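Local coordinates for protein carboxylic ester hydrolase (Aspergillus niger, PDB 7K4O) that hydrolyses ester bonds as a serine esterase of the tannase family, probably releasing gallic acid from tannins, at residues E48-A53 against S106-V111; Q219-Y224 against F331-T336; Y224-E229 against W345-D350. One frame throughout, in Å; residues are numbered along the deposited sequence.

Interaction 1 of 3, residues E48-A53 against S106-V111; sequences EFYPSA and SLPGGV. With MAN (alpha-D-mannopyranose), chain B.
Tyr50 lays its ring against helix 108-111, and the three residues it meets follow one another closely along the chain. Ser106 comes first, and only through its backbone: its carbonyl O lies obliquely off the ring, 4.2 Å from Tyr50 CE2, while its own side chain points away. That same O accepts the N-H of Gly109. Pro108 is next. Its CG stands 3.4 Å from Tyr50 OH and its CB 3.8 Å from Tyr50 CZ, so the pyrrolidine ring lies obliquely against the phenol end. Gly109 takes the face itself. Its CA lies 4.0 Å from the centroid of the Tyr50 ring, 30° off the normal, a CH-pi contact, and its N rides above the same face near the rim. The approach is close because Gly109 carries no CB: one would point toward Tyr50 and run into CD2. Tyr50 reaches across with CG set between its backbone N and carbonyl carbon (chi1 48°), and its hydroxyl hydrogen-bonds Gln105 O, just before the segment 106-111. Elsewhere on strand 50-66, Ser52 N gives a nearly straight 3.0 Å bond to O3 of a glycan mannose, which Gln479 and Gly509 also hold. Met112 touches Tyr50 as well, and Trp79 of strand 74-81 touches Pro108. The chemistry is thus mostly apolar and aromatic: Gly109 and Pro108 pack against the ring, while the phenol oxygen of this buried tyrosine is tied to a main-chain carbonyl, that of Gln105.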
loop_
_atom_site.group_PDB
_atom_site.type_symbol
_atom_site.label_atom_id
_atom_site.label_comp_id
_atom_site.label_asym_id
_atom_site.label_seq_id
_atom_site.Cartn_x
_atom_site.Cartn_y
_atom_site.Cartn_z
ATOM N N GLU A 48 -0.814 -14.166 -1.023
ATOM C CA GLU A 48 -1.794 -13.784 0.003
ATOM C C GLU A 48 -2.925 -12.931 -0.600
ATOM O O GLU A 48 -3.895 -12.697 0.109
ATOM C CB GLU A 48 -1.089 -13.062 1.140
ATOM C CG GLU A 48 -0.010 -13.962 1.776
ATOM C CD GLU A 48 0.395 -13.581 3.192
ATOM O OE1 GLU A 48 0.484 -12.369 3.474
ATOM O OE2 GLU A 48 0.535 -14.494 4.033
ATOM N N PHE A 49 -2.755 -12.458 -1.842
ATOM C CA PHE A 49 -3.733 -11.517 -2.470
ATOM C C PHE A 49 -4.741 -12.215 -3.395
ATOM O O PHE A 49 -5.652 -11.517 -3.867
ATOM C CB PHE A 49 -3.000 -10.441 -3.257
ATOM C CG PHE A 49 -2.147 -9.584 -2.350
ATOM C CD1 PHE A 49 -2.755 -8.740 -1.450
ATOM C CD2 PHE A 49 -0.768 -9.601 -2.450
ATOM C CE1 PHE A 49 -1.986 -7.926 -0.617
ATOM C CE2 PHE A 49 -0.000 -8.810 -1.603
ATOM C CZ PHE A 49 -0.619 -8.001 -0.685
ATOM N N TYR A 50 -4.528 -13.480 -3.728
ATOM C CA TYR A 50 -5.467 -14.236 -4.583
ATOM C C TYR A 50 -5.435 -15.711 -4.206
ATOM O O TYR A 50 -4.441 -16.226 -3.724
ATOM C CB TYR A 50 -5.187 -13.984 -6.069
ATOM C CG TYR A 50 -3.764 -14.082 -6.527
ATOM C CD1 TYR A 50 -3.122 -15.292 -6.737
ATOM C CD2 TYR A 50 -3.013 -12.925 -6.731
ATOM C CE1 TYR A 50 -1.804 -15.345 -7.147
ATOM C CE2 TYR A 50 -1.721 -12.980 -7.207
ATOM C CZ TYR A 50 -1.083 -14.192 -7.398
ATOM O OH TYR A 50 0.227 -14.272 -7.817
ATOM N N PRO A 51 -6.547 -16.411 -4.446
ATOM C CA PRO A 51 -6.576 -17.859 -4.217
ATOM C C PRO A 51 -5.600 -18.585 -5.132
ATOM O O PRO A 51 -5.237 -18.125 -6.252
ATOM C CB PRO A 51 -8.016 -18.253 -4.552
ATOM C CG PRO A 51 -8.800 -16.976 -4.523
ATOM C CD PRO A 51 -7.831 -15.856 -4.879
ATOM N N SER A 52 -5.153 -19.764 -4.668
ATOM C CA SER A 52 -4.243 -20.604 -5.462
ATOM C C SER A 52 -4.930 -21.070 -6.729
ATOM O O SER A 52 -6.145 -21.363 -6.725
ATOM C CB SER A 52 -3.699 -21.744 -4.626
ATOM O OG SER A 52 -2.934 -21.160 -3.561
ATOM N N ALA A 53 -4.190 -21.138 -7.803
ATOM C CA ALA A 53 -4.749 -21.558 -9.099
ATOM C C ALA A 53 -3.655 -22.117 -9.988
ATOM O O ALA A 53 -2.488 -21.888 -9.756
ATOM C CB ALA A 53 -5.449 -20.414 -9.803
ATOM N N SER A 106 1.817 -10.053 -9.275
ATOM C CA SER A 106 0.429 -9.513 -9.313
ATOM C C SER A 106 -0.351 -10.038 -10.526
ATOM O O SER A 106 -1.593 -10.220 -10.387
ATOM C CB SER A 106 0.381 -7.991 -9.289
ATOM O OG SER A 106 0.946 -7.483 -8.108
ATOM N N LEU A 107 0.290 -10.156 -11.669
ATOM C CA LEU A 107 -0.374 -10.494 -12.936
ATOM C C LEU A 107 -1.214 -11.775 -12.838
ATOM O O LEU A 107 -2.304 -11.813 -13.432
ATOM C CB LEU A 107 0.618 -10.585 -14.090
ATOM C CG LEU A 107 1.431 -9.331 -14.402
ATOM C CD1 LEU A 107 2.421 -9.620 -15.483
ATOM C CD2 LEU A 107 0.493 -8.224 -14.828
ATOM N N PRO A 108 -0.829 -12.847 -12.097
ATOM C CA PRO A 108 -1.686 -14.046 -12.054
ATOM C C PRO A 108 -3.080 -13.759 -11.503
ATOM O O PRO A 108 -4.028 -14.436 -11.855
ATOM C CB PRO A 108 -0.945 -14.974 -11.067
ATOM C CG PRO A 108 0.537 -14.558 -11.221
ATOM C CD PRO A 108 0.465 -13.047 -11.396
ATOM N N GLY A 109 -3.190 -12.777 -10.599
ATOM C CA GLY A 109 -4.437 -12.447 -9.918
ATOM C C GLY A 109 -5.462 -11.888 -10.892
ATOM O O GLY A 109 -6.635 -11.795 -10.494
ATOM N N GLY A 110 -5.063 -11.433 -12.059
ATOM C CA GLY A 110 -6.016 -11.049 -13.106
ATOM C C GLY A 110 -6.359 -12.207 -14.014
ATOM O O GLY A 110 -7.536 -12.457 -14.290
ATOM N N VAL A 111 -5.346 -12.884 -14.491
ATOM C CA VAL A 111 -5.523 -13.969 -15.500
ATOM C C VAL A 111 -6.473 -15.022 -14.922
ATOM O O VAL A 111 -7.348 -15.509 -15.665
ATOM C CB VAL A 111 -4.184 -14.580 -15.889
ATOM C CG1 VAL A 111 -4.373 -15.842 -16.718
ATOM C CG2 VAL A 111 -3.329 -13.567 -16.614
HETATM C C1 MAN B . -8.440 -23.098 -0.956
HETATM C C2 MAN B . -7.713 -22.053 -1.852
HETATM C C3 MAN B . -6.798 -21.244 -0.938
HETATM C C4 MAN B . -7.575 -20.490 0.139
HETATM C C5 MAN B . -8.480 -21.487 0.888
HETATM C C6 MAN B . -9.548 -20.861 1.729
HETATM O O2 MAN B . -8.662 -21.170 -2.464
HETATM O O3 MAN B . -6.063 -20.426 -1.841
HETATM O O4 MAN B . -6.655 -19.899 1.060
HETATM O O5 MAN B . -9.210 -22.361 -0.001
HETATM O O6 MAN B . -10.281 -21.910 2.552
#

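Interaction 2 of 3, residues Q219-Y224 against F331-T336; sequences QTQHLY and FDDAET. With GDE (3,4,5-trihydroxybenzoic acid), chain J.
In the pocket that holds 3,4,5-trihydroxybenzoic acid, His222 joins the ligand to Asp333 through a His-carboxylate hydrogen bond. His222 ND1 donates to Asp333 OD1 over 2.8 Å at 167°. The oxygen lies practically in the imidazole plane and is approached on its syn side, although the ring and carboxylate planes are turned 64° apart. The other ring nitrogen faces the ligand: His222 NE2 is 2.7 Å from the hydroxyl oxygen OAD, a bond in which either could donate, and 3.2 Å from OAE. Both ends of the imidazole are therefore held, which fixes its rotation. Gln221 NE2 lies 3.8 Å above one ring face and hydrogen-bonds Tyr325 OH, the hydroxyl that also bonds Asp333 OD2. Gln219, bent at chi2 (-49°), brings its amide to OAE and to the third hydroxyl, OAC, with OE1 accepting from OAE at 2.7 Å and NE2 donating to OAC at 2.8 Å. Asp333 OD2 is 2.7 Å from a water that also lies near Gln221 O. A second water bridges the carbonyls of His222 and Asp333. Around this, Leu352 of helix 351-361 touches His222, and Ser225 of helix 224-232 touches Asp333; the loop carrying Asp333 runs between helix 300-310 and strand 337-339, facing the end of helix 215-221.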
loop_
_atom_site.group_PDB
_atom_site.type_symbol
_atom_site.label_atom_id
_atom_site.label_comp_id
_atom_site.label_asym_id
_atom_site.label_seq_id
_atom_site.Cartn_x
_atom_site.Cartn_y
_atom_site.Cartn_z
ATOM N N GLN A 219 6.978 9.397 4.053
ATOM C CA GLN A 219 8.386 9.024 3.884
ATOM C C GLN A 219 9.202 9.621 5.057
ATOM O O GLN A 219 10.067 8.930 5.629
ATOM C CB GLN A 219 8.977 9.497 2.561
ATOM C CG GLN A 219 8.202 9.069 1.303
ATOM C CD GLN A 219 7.860 7.604 1.278
ATOM O OE1 GLN A 219 8.572 6.774 1.854
ATOM N NE2 GLN A 219 6.822 7.264 0.492
ATOM N N THR A 220 8.908 10.853 5.418
ATOM C CA THR A 220 9.715 11.529 6.462
ATOM C C THR A 220 9.476 10.863 7.831
ATOM O O THR A 220 10.456 10.778 8.619
ATOM C CB THR A 220 9.399 13.005 6.522
ATOM O OG1 THR A 220 9.561 13.585 5.222
ATOM C CG2 THR A 220 10.292 13.729 7.503
ATOM N N GLN A 221 8.281 10.387 8.125
ATOM C CA GLN A 221 7.983 9.778 9.449
ATOM C C GLN A 221 8.801 8.514 9.659
ATOM O O GLN A 221 8.964 8.123 10.850
ATOM C CB GLN A 221 6.493 9.602 9.709
ATOM C CG GLN A 221 5.802 8.587 8.828
ATOM C CD GLN A 221 5.976 7.153 9.282
ATOM O OE1 GLN A 221 5.900 6.879 10.496
ATOM N NE2 GLN A 221 6.270 6.253 8.326
ATOM N N HIS A 222 9.371 7.920 8.626
ATOM C CA HIS A 222 10.256 6.750 8.760
ATOM C C HIS A 222 11.519 7.126 9.583
ATOM O O HIS A 222 12.165 6.201 10.068
ATOM C CB HIS A 222 10.656 6.183 7.421
ATOM C CG HIS A 222 9.680 5.197 6.853
ATOM N ND1 HIS A 222 9.446 3.977 7.480
ATOM C CD2 HIS A 222 8.919 5.226 5.715
ATOM C CE1 HIS A 222 8.614 3.267 6.715
ATOM N NE2 HIS A 222 8.255 4.025 5.623
ATOM N N LEU A 223 11.824 8.418 9.698
ATOM C CA LEU A 223 13.014 8.897 10.474
ATOM C C LEU A 223 12.570 9.212 11.889
ATOM O O LEU A 223 13.449 9.489 12.692
ATOM C CB LEU A 223 13.629 10.133 9.803
ATOM C CG LEU A 223 14.287 9.912 8.458
ATOM C CD1 LEU A 223 14.864 11.228 7.890
ATOM C CD2 LEU A 223 15.373 8.875 8.503
ATOM N N TYR A 224 11.265 9.227 12.202
ATOM C CA TYR A 224 10.790 9.702 13.524
ATOM C C TYR A 224 11.392 8.848 14.671
ATOM O O TYR A 224 11.990 9.407 15.629
ATOM C CB TYR A 224 9.279 9.716 13.616
ATOM C CG TYR A 224 8.754 10.166 14.942
ATOM C CD1 TYR A 224 9.237 11.313 15.557
ATOM C CD2 TYR A 224 7.826 9.406 15.625
ATOM C CE1 TYR A 224 8.784 11.686 16.811
ATOM C CE2 TYR A 224 7.355 9.785 16.864
ATOM C CZ TYR A 224 7.872 10.902 17.491
ATOM O OH TYR A 224 7.375 11.284 18.730
ATOM N N PHE A 331 8.364 -2.474 16.007
ATOM C CA PHE A 331 9.185 -1.242 16.030
ATOM C C PHE A 331 10.297 -1.332 14.990
ATOM O O PHE A 331 11.509 -1.240 15.336
ATOM C CB PHE A 331 9.727 -1.026 17.454
ATOM C CG PHE A 331 8.720 -0.512 18.429
ATOM C CD1 PHE A 331 7.909 -1.379 19.146
ATOM C CD2 PHE A 331 8.593 0.839 18.665
ATOM C CE1 PHE A 331 6.965 -0.899 20.031
ATOM C CE2 PHE A 331 7.647 1.314 19.556
ATOM C CZ PHE A 331 6.838 0.451 20.239
ATOM N N ASP A 332 9.949 -1.424 13.697
ATOM C CA ASP A 332 10.955 -1.575 12.623
ATOM C C ASP A 332 11.750 -0.283 12.441
ATOM O O ASP A 332 12.958 -0.378 12.290
ATOM C CB ASP A 332 10.323 -1.985 11.283
ATOM C CG ASP A 332 10.005 -3.469 11.179
ATOM O OD1 ASP A 332 9.366 -3.991 12.104
ATOM O OD2 ASP A 332 10.382 -4.092 10.156
ATOM N N ASP A 333 11.071 0.865 12.417
ATOM C CA ASP A 333 11.734 2.171 12.219
ATOM C C ASP A 333 12.770 2.345 13.344
ATOM O O ASP A 333 13.840 2.942 13.080
ATOM C CB ASP A 333 10.753 3.328 12.250
ATOM C CG ASP A 333 10.019 3.532 10.904
ATOM O OD1 ASP A 333 10.331 2.796 9.916
ATOM O OD2 ASP A 333 9.192 4.451 10.895
ATOM N N ALA A 334 12.439 1.840 14.527
ATOM C CA ALA A 334 13.289 2.050 15.736
ATOM C C ALA A 334 14.509 1.132 15.745
ATOM O O ALA A 334 15.365 1.293 16.683
ATOM C CB ALA A 334 12.474 1.857 17.000
ATOM N N GLU A 335 14.611 0.183 14.828
ATOM C CA GLU A 335 15.688 -0.837 14.826
ATOM C C GLU A 335 17.043 -0.154 15.055
ATOM O O GLU A 335 17.369 0.852 14.398
ATOM C CB GLU A 335 15.751 -1.628 13.522
ATOM C CG GLU A 335 16.658 -2.855 13.625
ATOM C CD GLU A 335 16.019 -4.078 14.294
ATOM O OE1 GLU A 335 14.821 -4.011 14.722
ATOM O OE2 GLU A 335 16.705 -5.105 14.376
ATOM N N THR A 336 17.780 -0.649 16.054
ATOM C CA THR A 336 19.153 -0.169 16.362
ATOM C C THR A 336 20.162 -1.177 15.826
ATOM O O THR A 336 19.779 -2.248 15.392
ATOM C CB THR A 336 19.280 0.039 17.881
ATOM O OG1 THR A 336 18.878 -1.167 18.549
ATOM C CG2 THR A 336 18.419 1.190 18.323
HETATM O OAA GDE J . 5.891 -0.303 -1.190
HETATM O OAB GDE J . 6.467 -1.356 0.669
HETATM O OAC GDE J . 7.170 4.569 -0.149
HETATM O OAD GDE J . 6.707 2.431 4.098
HETATM O OAE GDE J . 7.171 4.638 2.663
HETATM C CAF GDE J . 6.719 2.149 -0.073
HETATM C CAG GDE J . 6.482 1.053 2.095
HETATM C CAH GDE J . 6.284 -0.296 0.016
HETATM C CAI GDE J . 6.943 3.375 0.572
HETATM C CAJ GDE J . 6.747 2.284 2.749
HETATM C CAK GDE J . 6.550 1.020 0.711
HETATM C CAL GDE J . 6.943 3.409 1.993
HETATM O O HOH W 1 9.203 5.975 13.108
HETATM O O HOH W 2 13.361 5.780 12.404
#

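Interaction 3 of 3, residues Y224-E229 against W345-D350; sequences YSNVVE and WGLDID
Asn226 on helix 224-232 reaches across to the chain leaving strand 344-346, and nearly everything in this contact passes through its side chain. CB meets the leucine methyl, 3.9 Å from Leu347 CD1. The torsion that sets CG anti to the carbonyl carbon (chi1 -73°) carries the amide out over the backbone of residues 348 to 350. CG itself lies 3.8 Å from both Asp348 O and Asp350 N, and the two branches beyond it divide the work. OD1 accepts the N-H of Asp350 at 2.8 Å and 170°, with the donor in the carbonyl plane, on a lone pair; Ile349 CA packs against the same oxygen. This is a side-chain amide bridging two main-chain groups, a carbonyl and an N-H two residues further on, and it holds the extended connection just where it turns into helix 351-361. Asp350 stands at the N-cap of that helix, its OD2 accepting from Gly353 N, so Asn226 holds the backbone N-H of the same residue whose side chain caps the helix. ND2, the other branch, donates to Asp348 O over 3.0 Å at a more bent 142°, and it comes from above the carbonyl plane rather than along a lone pair. Leu347 CD1 also touches ND2, its side chain crossing that of Asn226 at about a right angle. One helical turn on, Glu229 joins through a water: Glu229 OE1 lies 2.7 Å from the water, which accepts the N-H of Asp348.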
loop_
_atom_site.group_PDB
_atom_site.type_symbol
_atom_site.label_atom_id
_atom_site.label_comp_id
_atom_site.label_asym_id
_atom_site.label_seq_id
_atom_site.Cartn_x
_atom_site.Cartn_y
_atom_site.Cartn_z
ATOM N N TYR A 224 11.265 9.227 12.202
ATOM C CA TYR A 224 10.790 9.702 13.524
ATOM C C TYR A 224 11.392 8.848 14.671
ATOM O O TYR A 224 11.990 9.407 15.629
ATOM C CB TYR A 224 9.279 9.716 13.616
ATOM C CG TYR A 224 8.754 10.166 14.942
ATOM C CD1 TYR A 224 9.237 11.313 15.557
ATOM C CD2 TYR A 224 7.826 9.406 15.625
ATOM C CE1 TYR A 224 8.784 11.686 16.811
ATOM C CE2 TYR A 224 7.355 9.785 16.864
ATOM C CZ TYR A 224 7.872 10.902 17.491
ATOM O OH TYR A 224 7.375 11.284 18.730
ATOM N N SER A 225 11.258 7.534 14.627
ATOM C CA SER A 225 11.830 6.636 15.666
ATOM C C SER A 225 13.336 6.922 15.867
ATOM O O SER A 225 13.777 7.005 17.027
ATOM C CB SER A 225 11.613 5.213 15.314
ATOM O OG SER A 225 10.237 4.894 15.412
ATOM N N ASN A 226 14.100 7.031 14.798
ATOM C CA ASN A 226 15.541 7.383 14.849
ATOM C C ASN A 226 15.720 8.686 15.640
ATOM O O ASN A 226 16.641 8.758 16.520
ATOM C CB ASN A 226 16.140 7.591 13.469
ATOM C CG ASN A 226 16.373 6.368 12.620
ATOM O OD1 ASN A 226 16.386 6.486 11.390
ATOM N ND2 ASN A 226 16.586 5.212 13.227
ATOM N N VAL A 227 14.909 9.703 15.371
ATOM C CA VAL A 227 15.106 11.032 15.989
ATOM C C VAL A 227 14.650 10.985 17.454
ATOM O O VAL A 227 15.260 11.670 18.304
ATOM C CB VAL A 227 14.447 12.127 15.148
ATOM C CG1 VAL A 227 14.462 13.450 15.869
ATOM C CG2 VAL A 227 15.144 12.220 13.785
ATOM N N VAL A 228 13.657 10.168 17.775
ATOM C CA VAL A 228 13.248 9.965 19.195
ATOM C C VAL A 228 14.443 9.373 19.954
ATOM O O VAL A 228 14.732 9.838 21.078
ATOM C CB VAL A 228 12.023 9.042 19.344
ATOM C CG1 VAL A 228 11.822 8.635 20.802
ATOM C CG2 VAL A 228 10.760 9.708 18.807
ATOM N N GLU A 229 15.062 8.352 19.404
ATOM C CA GLU A 229 16.202 7.667 20.060
ATOM C C GLU A 229 17.326 8.698 20.264
ATOM O O GLU A 229 17.940 8.722 21.357
ATOM C CB GLU A 229 16.684 6.493 19.233
ATOM C CG GLU A 229 15.685 5.359 19.197
ATOM C CD GLU A 229 15.970 4.258 18.199
ATOM O OE1 GLU A 229 16.893 4.383 17.367
ATOM O OE2 GLU A 229 15.279 3.237 18.299
ATOM N N TRP A 345 24.349 -0.816 21.602
ATOM C CA TRP A 345 23.374 -0.596 20.505
ATOM C C TRP A 345 23.364 0.892 20.168
ATOM O O TRP A 345 23.431 1.735 21.093
ATOM C CB TRP A 345 21.984 -1.121 20.879
ATOM C CG TRP A 345 21.930 -2.608 20.994
ATOM C CD1 TRP A 345 22.181 -3.343 22.115
ATOM C CD2 TRP A 345 21.672 -3.559 19.942
ATOM N NE1 TRP A 345 22.090 -4.679 21.832
ATOM C CE2 TRP A 345 21.767 -4.846 20.512
ATOM C CE3 TRP A 345 21.354 -3.453 18.579
ATOM C CZ2 TRP A 345 21.530 -6.008 19.778
ATOM C CZ3 TRP A 345 21.139 -4.599 17.847
ATOM C CH2 TRP A 345 21.233 -5.865 18.441
ATOM N N GLY A 346 23.283 1.203 18.879
ATOM C CA GLY A 346 23.341 2.595 18.427
ATOM C C GLY A 346 22.444 2.845 17.221
ATOM O O GLY A 346 21.768 1.902 16.720
ATOM N N LEU A 347 22.500 4.081 16.744
ATOM C CA LEU A 347 21.606 4.567 15.666
ATOM C C LEU A 347 21.773 3.699 14.417
ATOM O O LEU A 347 22.898 3.419 13.980
ATOM C CB LEU A 347 21.957 6.034 15.420
ATOM C CG LEU A 347 21.241 6.718 14.262
ATOM C CD1 LEU A 347 19.751 6.775 14.556
ATOM C CD2 LEU A 347 21.781 8.123 14.077
ATOM N N ASP A 348 20.648 3.327 13.808
ATOM C CA ASP A 348 20.612 2.646 12.496
ATOM C C ASP A 348 19.601 3.397 11.614
ATOM O O ASP A 348 18.390 3.201 11.836
ATOM C CB ASP A 348 20.230 1.180 12.679
ATOM C CG ASP A 348 20.373 0.363 11.407
ATOM O OD1 ASP A 348 20.741 0.940 10.356
ATOM O OD2 ASP A 348 20.116 -0.856 11.482
ATOM N N ILE A 349 20.088 4.275 10.739
ATOM C CA ILE A 349 19.210 5.234 10.002
ATOM C C ILE A 349 18.252 4.438 9.118
ATOM O O ILE A 349 18.727 3.625 8.309
ATOM C CB ILE A 349 20.035 6.249 9.195
ATOM C CG1 ILE A 349 20.859 7.114 10.146
ATOM C CG2 ILE A 349 19.097 7.112 8.354
ATOM C CD1 ILE A 349 21.909 7.944 9.478
ATOM N N ASP A 350 16.959 4.683 9.278
ATOM C CA ASP A 350 15.939 3.984 8.472
ATOM C C ASP A 350 16.161 4.234 6.975
ATOM O O ASP A 350 16.224 5.391 6.553
ATOM C CB ASP A 350 14.563 4.435 8.899
ATOM C CG ASP A 350 13.513 3.619 8.185
ATOM O OD1 ASP A 350 13.183 2.555 8.687
ATOM O OD2 ASP A 350 13.127 4.028 7.080
HETATM O O HOH W 3 18.091 3.241 15.185
#

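How the interactions relate
Interactions 2 and 3 form one neighbourhood, their centres 7 Å apart, sharing Tyr224 and alternating along the chain. They meet at two carboxylates, Asp333 OD1 lying 3.1 Å from Asp350 OD1, and His222 O packs 3.2 Å from Asp350 CB. The N-cap aspartate of interaction 3 therefore borders the His222-Asp333 pair of interaction 2, and its side chain is about 7 Å from the bound trihydroxybenzoic acid, which interaction 2 touches directly. Interaction 1 lies on the opposite side of the chain's centre, its centre 31 Å from that of interaction 2 and 37 Å from that of interaction 3, yet the Ser106 side chain is only about 11 Å from the same ligand.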